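Local coordinates for protein peroxinectin A (Dictyostelium discoideum, PDB 6ERC) that is a secreted haem peroxidase that uses hydrogen peroxide to oxidise phenolic donors and also acts on iodide and thiocyanate, at residues L325-K328 and F329-N333; L384-N387 and R388-I392; S397-Q401 and L402-P406; D416-I419 and Q420-K424; G451-F454 and Y455-Y459. All blocks are in the same frame, centred on the assembly; numbering follows the deposited sequence.

How the contacts relate
All five contacts are local, made where the chain starts, ends or continues a turn. Contact 2, on helix 379-390, and contact 5, at the start of helix 452-467, are buried, yet their chemistry differs: contact 2 is dense with charge and reaches a haem propionate, whereas contact 5 is helix backbone bonds with mainly apolar side chains. Contacts 1, 3 and 4 are only partly buried. Contact 1 turns the chain out of a hairpin strand, contact 3 closes helix 395-401 and contact 4 opens helix 417-426. Contacts 3 and 5 touch, with Arg399 reaching Gln452 and Leu402 packing on Ile457. Contact 1 lies across the centre of the chain from both of these.

Contact 1. Residues L325-K328 and F329-N333; sequences LPIK and FSYFN
The carbonyl oxygen Ile327 O is held twice by Ser330. Ser330 N donates to Ile327 O at 2.7 Å, from well above the carbonyl plane, while the hydroxyl Ser330 OG donates to Ile327 O at 2.8 Å from within that plane, on a lone pair. A chi1 of 72°, which sets OG between the backbone N and the carbonyl carbon, folds the hydroxyl back over its own turn. One residue earlier, Phe329 N bonds to Pro326 O at 3.0 Å. Water 1 donates to Lys328 O at 2.6 Å and accepts a weak bond from Tyr331 N. The two backbone bonds make overlapping type I turns that lead the chain out of strand 321-326, the second strand of a hairpin with 311-315. Beyond them Tyr331 lines the haem pocket, its ring edge-to-face with Phe367. Ile327 O sits over the centre of one face of this ring, and the methyl Ile327 CG2 meets the ring at Tyr331 CE1, 3.4 Å away. On the outer side Pro326 CG packs obliquely on the Phe329 ring, and the aliphatic chain of Lys328 runs alongside that ring in the same direction. Leu325 CD2 rests against Ser330 CB at 3.6 Å.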
# COMPACT_ATOMS: atom_id res chain seq x y z
N LEU A 325 -4.78 -19.01 -9.86
CA LEU A 325 -4.62 -19.15 -8.42
C LEU A 325 -5.59 -18.21 -7.71
O LEU A 325 -5.51 -17.00 -7.92
CB LEU A 325 -3.19 -18.83 -8.01
CG LEU A 325 -2.86 -18.88 -6.51
CD1 LEU A 325 -2.90 -20.31 -6.00
CD2 LEU A 325 -1.50 -18.25 -6.25
N PRO A 326 -6.51 -18.71 -6.89
CA PRO A 326 -7.41 -17.80 -6.18
C PRO A 326 -6.68 -17.04 -5.08
O PRO A 326 -5.80 -17.57 -4.41
CB PRO A 326 -8.48 -18.74 -5.60
CG PRO A 326 -7.80 -20.04 -5.47
CD PRO A 326 -6.83 -20.13 -6.61
N ILE A 327 -7.06 -15.77 -4.92
CA ILE A 327 -6.40 -14.90 -3.96
C ILE A 327 -6.30 -15.57 -2.59
O ILE A 327 -5.25 -15.58 -1.95
CB ILE A 327 -7.13 -13.55 -3.87
CG1 ILE A 327 -6.93 -12.73 -5.15
CG2 ILE A 327 -6.68 -12.74 -2.65
CD1 ILE A 327 -5.51 -12.23 -5.37
N LYS A 328 -7.42 -16.14 -2.13
CA LYS A 328 -7.47 -16.67 -0.77
C LYS A 328 -6.42 -17.76 -0.53
O LYS A 328 -6.00 -17.98 0.61
CB LYS A 328 -8.87 -17.19 -0.45
CG LYS A 328 -9.42 -18.19 -1.45
CD LYS A 328 -10.86 -18.57 -1.10
CE LYS A 328 -11.47 -19.53 -2.12
NZ LYS A 328 -11.70 -18.88 -3.44
N PHE A 329 -5.98 -18.44 -1.59
CA PHE A 329 -4.94 -19.45 -1.45
C PHE A 329 -3.53 -18.88 -1.59
O PHE A 329 -2.56 -19.62 -1.40
CB PHE A 329 -5.12 -20.55 -2.50
CG PHE A 329 -6.38 -21.36 -2.33
CD1 PHE A 329 -7.20 -21.21 -1.22
CD2 PHE A 329 -6.74 -22.31 -3.29
CE1 PHE A 329 -8.35 -21.96 -1.08
CE2 PHE A 329 -7.88 -23.06 -3.15
CZ PHE A 329 -8.69 -22.89 -2.04
N SER A 330 -3.38 -17.59 -1.90
CA SER A 330 -2.08 -17.00 -2.16
C SER A 330 -1.56 -16.15 -1.00
O SER A 330 -0.47 -15.59 -1.11
CB SER A 330 -2.13 -16.15 -3.43
OG SER A 330 -2.86 -14.96 -3.21
N TYR A 331 -2.32 -16.03 0.09
CA TYR A 331 -1.88 -15.22 1.22
C TYR A 331 -0.66 -15.85 1.87
O TYR A 331 -0.75 -16.95 2.43
CB TYR A 331 -3.02 -15.07 2.24
CG TYR A 331 -4.22 -14.30 1.73
CD1 TYR A 331 -4.07 -13.23 0.86
CD2 TYR A 331 -5.50 -14.64 2.14
CE1 TYR A 331 -5.17 -12.52 0.40
CE2 TYR A 331 -6.61 -13.95 1.69
CZ TYR A 331 -6.44 -12.88 0.82
OH TYR A 331 -7.54 -12.19 0.37
N PHE A 332 0.47 -15.16 1.81
CA PHE A 332 1.72 -15.63 2.42
C PHE A 332 2.04 -17.06 1.99
O PHE A 332 2.26 -17.95 2.80
CB PHE A 332 1.64 -15.52 3.94
CG PHE A 332 1.43 -14.11 4.43
CD1 PHE A 332 2.51 -13.34 4.83
CD2 PHE A 332 0.17 -13.56 4.48
CE1 PHE A 332 2.33 -12.05 5.27
CE2 PHE A 332 -0.02 -12.26 4.92
CZ PHE A 332 1.06 -11.51 5.32
N ASN A 333 2.07 -17.26 0.67
CA ASN A 333 2.33 -18.57 0.08
C ASN A 333 3.55 -18.49 -0.83
O ASN A 333 3.44 -18.01 -1.97
CB ASN A 333 1.11 -19.06 -0.70
CG ASN A 333 1.34 -20.40 -1.36
OD1 ASN A 333 2.26 -21.14 -0.99
ND2 ASN A 333 0.51 -20.74 -2.34
O HOH W 1 -3.63 -18.45 1.68

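Contact 2. Residues L384-N387 and R388-I392; sequences LQRN and RDHGI. With HEM (protoporphyrin IX containing Fe), chain F.
Arg386 crosses His390 one helical turn on, its CG over the imidazole face in a CH-pi contact 4.0 Å from the ring centroid. Bends at chi2 and chi3 (71° and 56°) swing the guanidinium side-on to one haem propionate. Arg386 NH2 donates to HEM O2A at 2.8 Å, almost straight and in the guanidinium plane; Arg386 NE reaches HEM O1A at 3.3 Å. NH1 goes to Thr119 OG1, which His390 NE2 also engages, while His390 ND1 pairs with Asn294. Asp389 OD2, 3.9 Å from Arg386 NH1 and well off the guanidinium plane, is a long ion pair that also accepts from Thr119 N; OD1 salt-bridges Arg118. A leucine in place of Arg386 would probably leave this propionate without two of its donors and Thr119 OG1 without its NH1 partner. Water 2 donates to Gln385 OE1, also bonded to Ser48 OG, and accepts from Arg388 NH1 at 2.6 Å; NH1 also bonds to Gln46 O, and NH2 salt-bridges Asp434. Past the helix, Gly391 with positive phi turns the chain, and Ile392 N bonds to Asn387 O at 2.9 Å. Leu384 and Arg388 lie on helix 48-56, Gln385 on strand 91-96, and Asn387 and Ile392 on helix 294-300.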
# COMPACT_ATOMS: atom_id res chain seq x y z
N LEU A 384 -12.79 -0.19 8.13
CA LEU A 384 -13.74 0.60 8.90
C LEU A 384 -13.25 0.80 10.33
O LEU A 384 -13.29 1.92 10.86
CB LEU A 384 -15.11 -0.07 8.89
CG LEU A 384 -16.07 0.31 7.76
CD1 LEU A 384 -16.48 1.78 7.85
CD2 LEU A 384 -15.46 0.01 6.40
N GLN A 385 -12.79 -0.27 10.97
CA GLN A 385 -12.22 -0.14 12.31
C GLN A 385 -11.08 0.87 12.32
O GLN A 385 -11.04 1.76 13.19
CB GLN A 385 -11.72 -1.50 12.79
CG GLN A 385 -12.82 -2.48 13.08
CD GLN A 385 -13.51 -2.22 14.40
OE1 GLN A 385 -14.70 -1.90 14.44
NE2 GLN A 385 -12.77 -2.34 15.49
N ARG A 386 -10.15 0.75 11.37
CA ARG A 386 -8.98 1.62 11.36
C ARG A 386 -9.37 3.08 11.21
O ARG A 386 -8.81 3.96 11.88
CB ARG A 386 -8.03 1.20 10.24
CG ARG A 386 -6.62 1.77 10.34
CD ARG A 386 -5.82 1.16 11.48
NE ARG A 386 -5.75 -0.30 11.39
CZ ARG A 386 -5.21 -1.08 12.32
NH1 ARG A 386 -4.68 -0.54 13.42
NH2 ARG A 386 -5.19 -2.39 12.16
N ASN A 387 -10.34 3.37 10.34
CA ASN A 387 -10.83 4.74 10.21
C ASN A 387 -11.45 5.22 11.52
O ASN A 387 -11.21 6.35 11.95
CB ASN A 387 -11.85 4.83 9.07
CG ASN A 387 -11.21 4.68 7.70
OD1 ASN A 387 -10.78 5.66 7.09
ND2 ASN A 387 -11.15 3.45 7.21
N ARG A 388 -12.25 4.37 12.16
CA ARG A 388 -12.85 4.73 13.44
C ARG A 388 -11.82 4.72 14.56
O ARG A 388 -11.95 5.47 15.53
CB ARG A 388 -14.00 3.77 13.75
CG ARG A 388 -15.14 3.86 12.76
CD ARG A 388 -16.13 2.72 12.91
NE ARG A 388 -17.23 2.83 11.96
CZ ARG A 388 -18.30 2.05 11.95
NH1 ARG A 388 -18.42 1.08 12.86
NH2 ARG A 388 -19.25 2.23 11.05
N ASP A 389 -10.79 3.88 14.43
CA ASP A 389 -9.67 3.91 15.37
C ASP A 389 -8.93 5.24 15.28
O ASP A 389 -8.60 5.85 16.31
CB ASP A 389 -8.73 2.74 15.09
CG ASP A 389 -7.50 2.73 15.98
OD1 ASP A 389 -7.38 3.61 16.85
OD2 ASP A 389 -6.66 1.83 15.80
N HIS A 390 -8.66 5.70 14.06
CA HIS A 390 -7.91 6.94 13.86
C HIS A 390 -8.77 8.18 14.01
O HIS A 390 -8.22 9.29 14.03
CB HIS A 390 -7.26 6.95 12.47
CG HIS A 390 -6.21 5.90 12.28
ND1 HIS A 390 -5.28 5.96 11.27
CD2 HIS A 390 -5.94 4.77 12.98
CE1 HIS A 390 -4.48 4.91 11.34
NE2 HIS A 390 -4.86 4.18 12.37
N GLY A 391 -10.09 8.04 14.09
CA GLY A 391 -10.96 9.19 14.22
C GLY A 391 -11.14 9.96 12.94
O GLY A 391 -11.20 11.19 12.96
N ILE A 392 -11.21 9.26 11.81
CA ILE A 392 -11.45 9.94 10.53
C ILE A 392 -12.82 10.61 10.57
O ILE A 392 -13.82 9.94 10.92
CB ILE A 392 -11.35 8.95 9.36
CG1 ILE A 392 -9.94 8.36 9.26
CG2 ILE A 392 -11.75 9.61 8.03
CD1 ILE A 392 -8.85 9.37 8.90
CHA HEM F . -3.42 -1.89 4.50
CHB HEM F . -3.99 -6.35 2.72
CHC HEM F . -3.90 -4.54 -1.79
CHD HEM F . -3.58 -0.05 0.01
C1A HEM F . -3.64 -3.24 4.41
C2A HEM F . -3.89 -4.13 5.51
C3A HEM F . -4.06 -5.36 5.03
C4A HEM F . -3.90 -5.29 3.60
CMA HEM F . -4.34 -6.65 5.84
CAA HEM F . -3.97 -3.69 6.98
CBA HEM F . -5.42 -3.86 7.42
CGA HEM F . -5.72 -2.96 8.59
O1A HEM F . -5.65 -1.71 8.43
O2A HEM F . -6.04 -3.49 9.68
C1B HEM F . -3.99 -6.24 1.35
C2B HEM F . -4.08 -7.35 0.44
C3B HEM F . -4.05 -6.85 -0.81
C4B HEM F . -3.95 -5.41 -0.72
CMB HEM F . -4.17 -8.81 0.91
CAB HEM F . -4.12 -7.60 -2.17
CBB HEM F . -4.30 -8.92 -2.27
C1C HEM F . -3.82 -3.16 -1.71
C2C HEM F . -3.79 -2.23 -2.82
C3C HEM F . -3.69 -0.98 -2.31
C4C HEM F . -3.67 -1.11 -0.87
CMC HEM F . -3.86 -2.71 -4.29
CAC HEM F . -3.62 0.42 -2.97
CBC HEM F . -3.63 0.67 -4.28
C1D HEM F . -3.46 -0.17 1.38
C2D HEM F . -3.21 0.92 2.30
C3D HEM F . -3.18 0.41 3.53
C4D HEM F . -3.39 -1.02 3.44
CMD HEM F . -3.05 2.40 1.89
CAD HEM F . -2.93 1.15 4.85
CBD HEM F . -1.41 1.34 4.93
CGD HEM F . -0.92 1.27 6.36
O1D HEM F . -0.68 0.13 6.85
O2D HEM F . -0.76 2.33 7.01
NA HEM F . -3.65 -3.98 3.25
NB HEM F . -3.91 -5.07 0.62
NC HEM F . -3.74 -2.44 -0.54
ND HEM F . -3.56 -1.33 2.11
FE HEM F . -3.68 -3.18 1.37
O HOH W 2 -17.17 0.04 14.91

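Contact 3. Residues S397-Q401 and L402-P406; sequences SLRRQ and LGLRP
Arg399 grips the carbonyl oxygen Arg405 O side-on with two nitrogens, NE at 2.7 Å and NH2 at 2.9 Å from Arg405 O, with the oxygen almost in the guanidinium plane. This ties helix 395-401 to the loop just past its C-terminal Schellman motif. There Gly403, with a positive phi of 82°, lets the chain turn back so that Leu404 N bonds to Arg399 O at 2.8 Å and Gly403 N to Arg400 O at 3.1 Å; a side chain at the glycine would run into the preceding carbonyl. The bend of Arg399 at chi3 brings its guanidinium under Leu404, whose CB lies over one face. Farther out, NH2 also donates to Gln452 OE1 on helix 452-467, and NH1 makes weaker approaches to Thr453 and Glu442. A methionine at Arg399 has neither nitrogen, so Arg405 O would probably be left without this two-pronged grip and the loop less firmly fixed to the helix. Leu398 CG packs on Leu402 CD1 at 3.7 Å, and both leucines continue onto Ile457. On the more exposed side, Arg400 crosses Pro406 at about a right angle: Pro406 CB covers a guanidinium face, while Pro406 CG comes within 3.7 Å of Arg400 NE.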
# COMPACT_ATOMS: atom_id res chain seq x y z
N SER A 397 -18.13 15.82 6.75
CA SER A 397 -17.20 16.64 7.51
C SER A 397 -15.84 16.71 6.82
O SER A 397 -15.22 17.77 6.77
CB SER A 397 -17.05 16.09 8.93
OG SER A 397 -16.16 16.89 9.69
N LEU A 398 -15.37 15.58 6.29
CA LEU A 398 -14.09 15.57 5.59
C LEU A 398 -14.12 16.50 4.38
O LEU A 398 -13.21 17.30 4.18
CB LEU A 398 -13.74 14.14 5.16
CG LEU A 398 -12.44 13.96 4.38
CD1 LEU A 398 -11.25 14.44 5.18
CD2 LEU A 398 -12.27 12.51 3.97
N ARG A 399 -15.18 16.41 3.57
CA ARG A 399 -15.29 17.26 2.39
C ARG A 399 -15.20 18.73 2.77
O ARG A 399 -14.46 19.50 2.15
CB ARG A 399 -16.60 16.97 1.66
CG ARG A 399 -16.61 15.64 0.92
CD ARG A 399 -17.94 15.39 0.20
NE ARG A 399 -18.22 16.40 -0.82
CZ ARG A 399 -17.75 16.37 -2.06
NH1 ARG A 399 -16.95 15.39 -2.46
NH2 ARG A 399 -18.06 17.34 -2.91
N ARG A 400 -15.95 19.14 3.80
CA ARG A 400 -15.89 20.53 4.25
C ARG A 400 -14.46 20.93 4.58
O ARG A 400 -13.98 21.99 4.16
CB ARG A 400 -16.80 20.73 5.47
CG ARG A 400 -18.30 20.64 5.19
CD ARG A 400 -19.12 21.08 6.41
NE ARG A 400 -20.56 20.85 6.25
CZ ARG A 400 -21.22 19.79 6.72
NH1 ARG A 400 -20.59 18.84 7.39
NH2 ARG A 400 -22.53 19.69 6.52
N GLN A 401 -13.76 20.09 5.34
CA GLN A 401 -12.40 20.42 5.77
C GLN A 401 -11.39 20.30 4.64
O GLN A 401 -10.25 20.74 4.82
CB GLN A 401 -12.00 19.53 6.94
CG GLN A 401 -12.85 19.75 8.18
CD GLN A 401 -12.31 19.04 9.41
OE1 GLN A 401 -11.28 19.42 9.96
NE2 GLN A 401 -13.02 18.00 9.84
N LEU A 402 -11.76 19.72 3.51
CA LEU A 402 -10.91 19.69 2.33
C LEU A 402 -11.25 20.80 1.34
O LEU A 402 -10.66 20.85 0.26
CB LEU A 402 -11.02 18.33 1.62
CG LEU A 402 -10.52 17.11 2.39
CD1 LEU A 402 -10.89 15.84 1.66
CD2 LEU A 402 -9.01 17.18 2.61
N GLY A 403 -12.18 21.68 1.69
CA GLY A 403 -12.59 22.74 0.78
C GLY A 403 -13.60 22.31 -0.25
O GLY A 403 -13.77 23.00 -1.26
N LEU A 404 -14.29 21.20 -0.03
CA LEU A 404 -15.31 20.72 -0.95
C LEU A 404 -16.70 20.98 -0.39
O LEU A 404 -16.89 21.17 0.82
CB LEU A 404 -15.12 19.22 -1.21
CG LEU A 404 -13.78 18.83 -1.84
CD1 LEU A 404 -13.61 17.31 -1.89
CD2 LEU A 404 -13.65 19.42 -3.24
N ARG A 405 -17.68 21.01 -1.28
CA ARG A 405 -19.06 21.21 -0.86
C ARG A 405 -19.64 19.92 -0.30
O ARG A 405 -19.45 18.85 -0.89
CB ARG A 405 -19.91 21.70 -2.04
CG ARG A 405 -19.78 23.18 -2.34
CD ARG A 405 -20.78 23.62 -3.40
NE ARG A 405 -21.06 25.05 -3.33
CZ ARG A 405 -21.89 25.61 -2.45
NH1 ARG A 405 -22.52 24.86 -1.55
NH2 ARG A 405 -22.09 26.92 -2.47
N PRO A 406 -20.35 19.97 0.82
CA PRO A 406 -20.96 18.75 1.36
C PRO A 406 -22.18 18.33 0.55
O PRO A 406 -22.85 19.16 -0.07
CB PRO A 406 -21.35 19.15 2.78
CG PRO A 406 -21.61 20.62 2.69
CD PRO A 406 -20.65 21.15 1.66

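Contact 4. Residues D416-I419 and Q420-K424; sequences DPQI and QNRLK
Gln418 and Arg422 leave the helix by different first torsions and still converge. CG of Gln418 stands opposite the backbone N (chi1 -172°), while CG of Arg422 lies beside its backbone N (chi1 -70°), and both chains then run out extended, side by side and pointing the same way. They belong to the first turns of helix 417-426, for which Asp416 is the N-cap. At the far end the amide stands almost perpendicular to the guanidinium, Gln418 NE2 lying 3.8 Å from Arg422 NH2. Since both of these nitrogens are donors, they meet by packing; the polar end of Arg422 is instead spent on the carbonyls of Ile55 and Asp57, through NH1. At the cap, Asp416 OD1 accepts a weak bond from Gln418 N at 3.1 Å, and a carboxylate here is likely to interact favourably with the positive end of the helix. Pro417, which has no N-H to satisfy, fills the first helical position. Asp416 O then accepts from Gln420 N at 3.0 Å, and Pro417 O from Asn421 N at 2.7 Å. The extended Gln420 chain passes Asp416 O with its CG and sends NE2 back to Thr414 O, joining the helix to the chain just before it. On the buried face Ile419 packs on Ile358 and on Tyr359, a calcium-site residue, while Leu423 lies on Trp410 of helix 410-413. Between the two, Ile419 CG2 and Leu423 CD1 come within 4.2 Å of each other.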
# COMPACT_ATOMS: atom_id res chain seq x y z
N ASP A 416 -26.33 5.49 -9.09
CA ASP A 416 -26.63 4.07 -9.04
C ASP A 416 -27.60 3.79 -7.90
O ASP A 416 -27.22 3.95 -6.73
CB ASP A 416 -25.34 3.27 -8.85
CG ASP A 416 -25.55 1.77 -9.00
OD1 ASP A 416 -26.70 1.30 -8.84
OD2 ASP A 416 -24.56 1.06 -9.27
N PRO A 417 -28.84 3.36 -8.17
CA PRO A 417 -29.79 3.17 -7.07
C PRO A 417 -29.34 2.13 -6.05
O PRO A 417 -29.57 2.31 -4.85
CB PRO A 417 -31.08 2.73 -7.78
CG PRO A 417 -30.91 3.16 -9.20
CD PRO A 417 -29.45 3.05 -9.48
N GLN A 418 -28.70 1.05 -6.50
CA GLN A 418 -28.25 0.03 -5.57
C GLN A 418 -27.20 0.58 -4.61
O GLN A 418 -27.16 0.17 -3.44
CB GLN A 418 -27.70 -1.18 -6.32
CG GLN A 418 -27.40 -2.37 -5.41
CD GLN A 418 -26.92 -3.59 -6.17
OE1 GLN A 418 -26.47 -3.48 -7.31
NE2 GLN A 418 -27.02 -4.76 -5.55
N ILE A 419 -26.35 1.49 -5.08
CA ILE A 419 -25.45 2.18 -4.16
C ILE A 419 -26.25 3.06 -3.20
O ILE A 419 -26.01 3.06 -1.99
CB ILE A 419 -24.40 3.00 -4.93
CG1 ILE A 419 -23.70 2.16 -6.01
CG2 ILE A 419 -23.37 3.57 -3.96
CD1 ILE A 419 -22.83 1.05 -5.48
N GLN A 420 -27.22 3.81 -3.73
CA GLN A 420 -28.07 4.64 -2.89
C GLN A 420 -28.76 3.80 -1.82
O GLN A 420 -28.78 4.17 -0.64
CB GLN A 420 -29.11 5.37 -3.74
CG GLN A 420 -28.53 6.40 -4.68
CD GLN A 420 -29.60 7.06 -5.52
OE1 GLN A 420 -30.79 6.98 -5.22
NE2 GLN A 420 -29.18 7.73 -6.59
N ASN A 421 -29.34 2.67 -2.22
CA ASN A 421 -30.07 1.84 -1.27
C ASN A 421 -29.14 1.32 -0.17
O ASN A 421 -29.46 1.41 1.02
CB ASN A 421 -30.74 0.68 -2.00
CG ASN A 421 -31.88 1.15 -2.89
OD1 ASN A 421 -32.05 2.35 -3.12
ND2 ASN A 421 -32.65 0.20 -3.41
N ARG A 422 -27.98 0.79 -0.55
CA ARG A 422 -27.06 0.26 0.45
C ARG A 422 -26.59 1.34 1.41
O ARG A 422 -26.35 1.06 2.59
CB ARG A 422 -25.86 -0.40 -0.24
CG ARG A 422 -26.23 -1.70 -0.95
CD ARG A 422 -25.01 -2.49 -1.41
NE ARG A 422 -25.41 -3.79 -1.94
CZ ARG A 422 -24.62 -4.86 -1.99
NH1 ARG A 422 -23.38 -4.81 -1.53
NH2 ARG A 422 -25.08 -5.99 -2.50
N LEU A 423 -26.47 2.58 0.94
CA LEU A 423 -26.14 3.68 1.84
C LEU A 423 -27.31 4.00 2.77
O LEU A 423 -27.11 4.20 3.98
CB LEU A 423 -25.74 4.92 1.04
CG LEU A 423 -24.43 4.83 0.26
CD1 LEU A 423 -24.29 6.03 -0.66
CD2 LEU A 423 -23.24 4.74 1.20
N LYS A 424 -28.53 4.06 2.23
CA LYS A 424 -29.71 4.26 3.07
C LYS A 424 -29.82 3.17 4.12
O LYS A 424 -30.18 3.44 5.27
CB LYS A 424 -30.97 4.30 2.22
CG LYS A 424 -31.09 5.49 1.29
CD LYS A 424 -32.29 5.34 0.36
CE LYS A 424 -32.26 6.36 -0.77
NZ LYS A 424 -33.44 6.22 -1.67

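Contact 5. Residues G451-F454 and Y455-Y459; sequences GQTF and YLIIY
Ile457 rises past Thr453, one turn earlier in the N-terminal part of helix 452-467, whose N-cap is Gly451, and its atoms can be followed outward. Its CB lies 3.9 Å from Phe454 O. CG1, set beside the backbone N by a chi1 of -60°, passes 3.5 Å from Thr453 O, the carbonyl to which Ile457 N also bonds at 3.2 Å. The tip, Ile457 CD1, lies 3.8 Å from Thr453 O and 4.2 Å from the methyl Thr453 CG2, the two side chains running alongside each other in the same direction. The first of the helix's regular i to i+4 bonds joins Tyr455 N to Gly451 O at 2.8 Å. The polar branch of Thr453 is used elsewhere: OG1 bonds to Glu442, leaving the methyl for the isoleucine. Helix 294-300 covers one flank, touching Phe454, Ile457 and Ile458 through Ala300, while Ile457 also reaches Leu398 of helix 395-401. The Tyr455 ring touches Leu275 of helix 247-275. Phe454 O accepts from Ile458 N at 3.0 Å, nearly in line with the C=O bond, and Ile458 CD1 lies 3.5 Å from that same Phe454 O.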
# COMPACT_ATOMS: atom_id res chain seq x y z
N GLY A 451 -12.90 8.80 -6.99
CA GLY A 451 -13.81 9.91 -6.88
C GLY A 451 -13.10 11.21 -6.54
O GLY A 451 -11.90 11.26 -6.29
N GLN A 452 -13.89 12.28 -6.52
CA GLN A 452 -13.34 13.60 -6.24
C GLN A 452 -12.63 13.64 -4.89
O GLN A 452 -11.52 14.16 -4.78
CB GLN A 452 -14.46 14.64 -6.28
CG GLN A 452 -13.99 16.07 -6.11
CD GLN A 452 -15.14 17.03 -5.87
OE1 GLN A 452 -16.06 16.74 -5.10
NE2 GLN A 452 -15.10 18.18 -6.54
N THR A 453 -13.26 13.08 -3.86
CA THR A 453 -12.69 13.15 -2.52
C THR A 453 -11.35 12.42 -2.46
O THR A 453 -10.32 13.01 -2.09
CB THR A 453 -13.67 12.58 -1.50
OG1 THR A 453 -14.91 13.28 -1.60
CG2 THR A 453 -13.12 12.73 -0.09
N PHE A 454 -11.34 11.14 -2.81
CA PHE A 454 -10.09 10.38 -2.80
C PHE A 454 -9.07 11.00 -3.74
O PHE A 454 -7.87 11.03 -3.44
CB PHE A 454 -10.37 8.92 -3.18
CG PHE A 454 -11.00 8.10 -2.08
CD1 PHE A 454 -11.39 8.68 -0.88
CD2 PHE A 454 -11.19 6.74 -2.25
CE1 PHE A 454 -11.96 7.91 0.12
CE2 PHE A 454 -11.76 5.97 -1.25
CZ PHE A 454 -12.14 6.56 -0.07
N TYR A 455 -9.52 11.52 -4.88
CA TYR A 455 -8.62 12.20 -5.81
C TYR A 455 -7.86 13.32 -5.11
O TYR A 455 -6.63 13.43 -5.24
CB TYR A 455 -9.43 12.75 -6.98
CG TYR A 455 -8.62 13.45 -8.05
CD1 TYR A 455 -8.18 14.75 -7.88
CD2 TYR A 455 -8.32 12.81 -9.25
CE1 TYR A 455 -7.46 15.40 -8.87
CE2 TYR A 455 -7.60 13.44 -10.23
CZ TYR A 455 -7.17 14.73 -10.04
OH TYR A 455 -6.45 15.37 -11.03
N LEU A 456 -8.57 14.15 -4.35
CA LEU A 456 -7.94 15.30 -3.71
C LEU A 456 -6.93 14.87 -2.66
O LEU A 456 -5.85 15.45 -2.56
CB LEU A 456 -9.01 16.20 -3.10
CG LEU A 456 -8.60 17.63 -2.73
CD1 LEU A 456 -9.80 18.55 -2.79
CD2 LEU A 456 -7.95 17.69 -1.35
N ILE A 457 -7.26 13.84 -1.87
CA ILE A 457 -6.35 13.40 -0.82
C ILE A 457 -5.09 12.78 -1.42
O ILE A 457 -3.98 13.02 -0.95
CB ILE A 457 -7.07 12.41 0.12
CG1 ILE A 457 -8.27 13.09 0.78
CG2 ILE A 457 -6.11 11.90 1.20
CD1 ILE A 457 -9.26 12.13 1.41
N ILE A 458 -5.25 11.99 -2.48
CA ILE A 458 -4.10 11.36 -3.11
C ILE A 458 -3.23 12.40 -3.81
O ILE A 458 -2.00 12.41 -3.67
CB ILE A 458 -4.56 10.26 -4.09
CG1 ILE A 458 -5.25 9.13 -3.33
CG2 ILE A 458 -3.37 9.71 -4.87
CD1 ILE A 458 -6.01 8.17 -4.21
N TYR A 459 -3.86 13.30 -4.57
CA TYR A 459 -3.11 14.36 -5.22
C TYR A 459 -2.30 15.16 -4.21
O TYR A 459 -1.13 15.49 -4.45
CB TYR A 459 -4.06 15.29 -5.98
CG TYR A 459 -3.37 16.40 -6.74
CD1 TYR A 459 -2.96 17.56 -6.09
CD2 TYR A 459 -3.13 16.30 -8.10
CE1 TYR A 459 -2.33 18.58 -6.77
CE2 TYR A 459 -2.50 17.32 -8.79
CZ TYR A 459 -2.10 18.46 -8.12
OH TYR A 459 -1.47 19.47 -8.81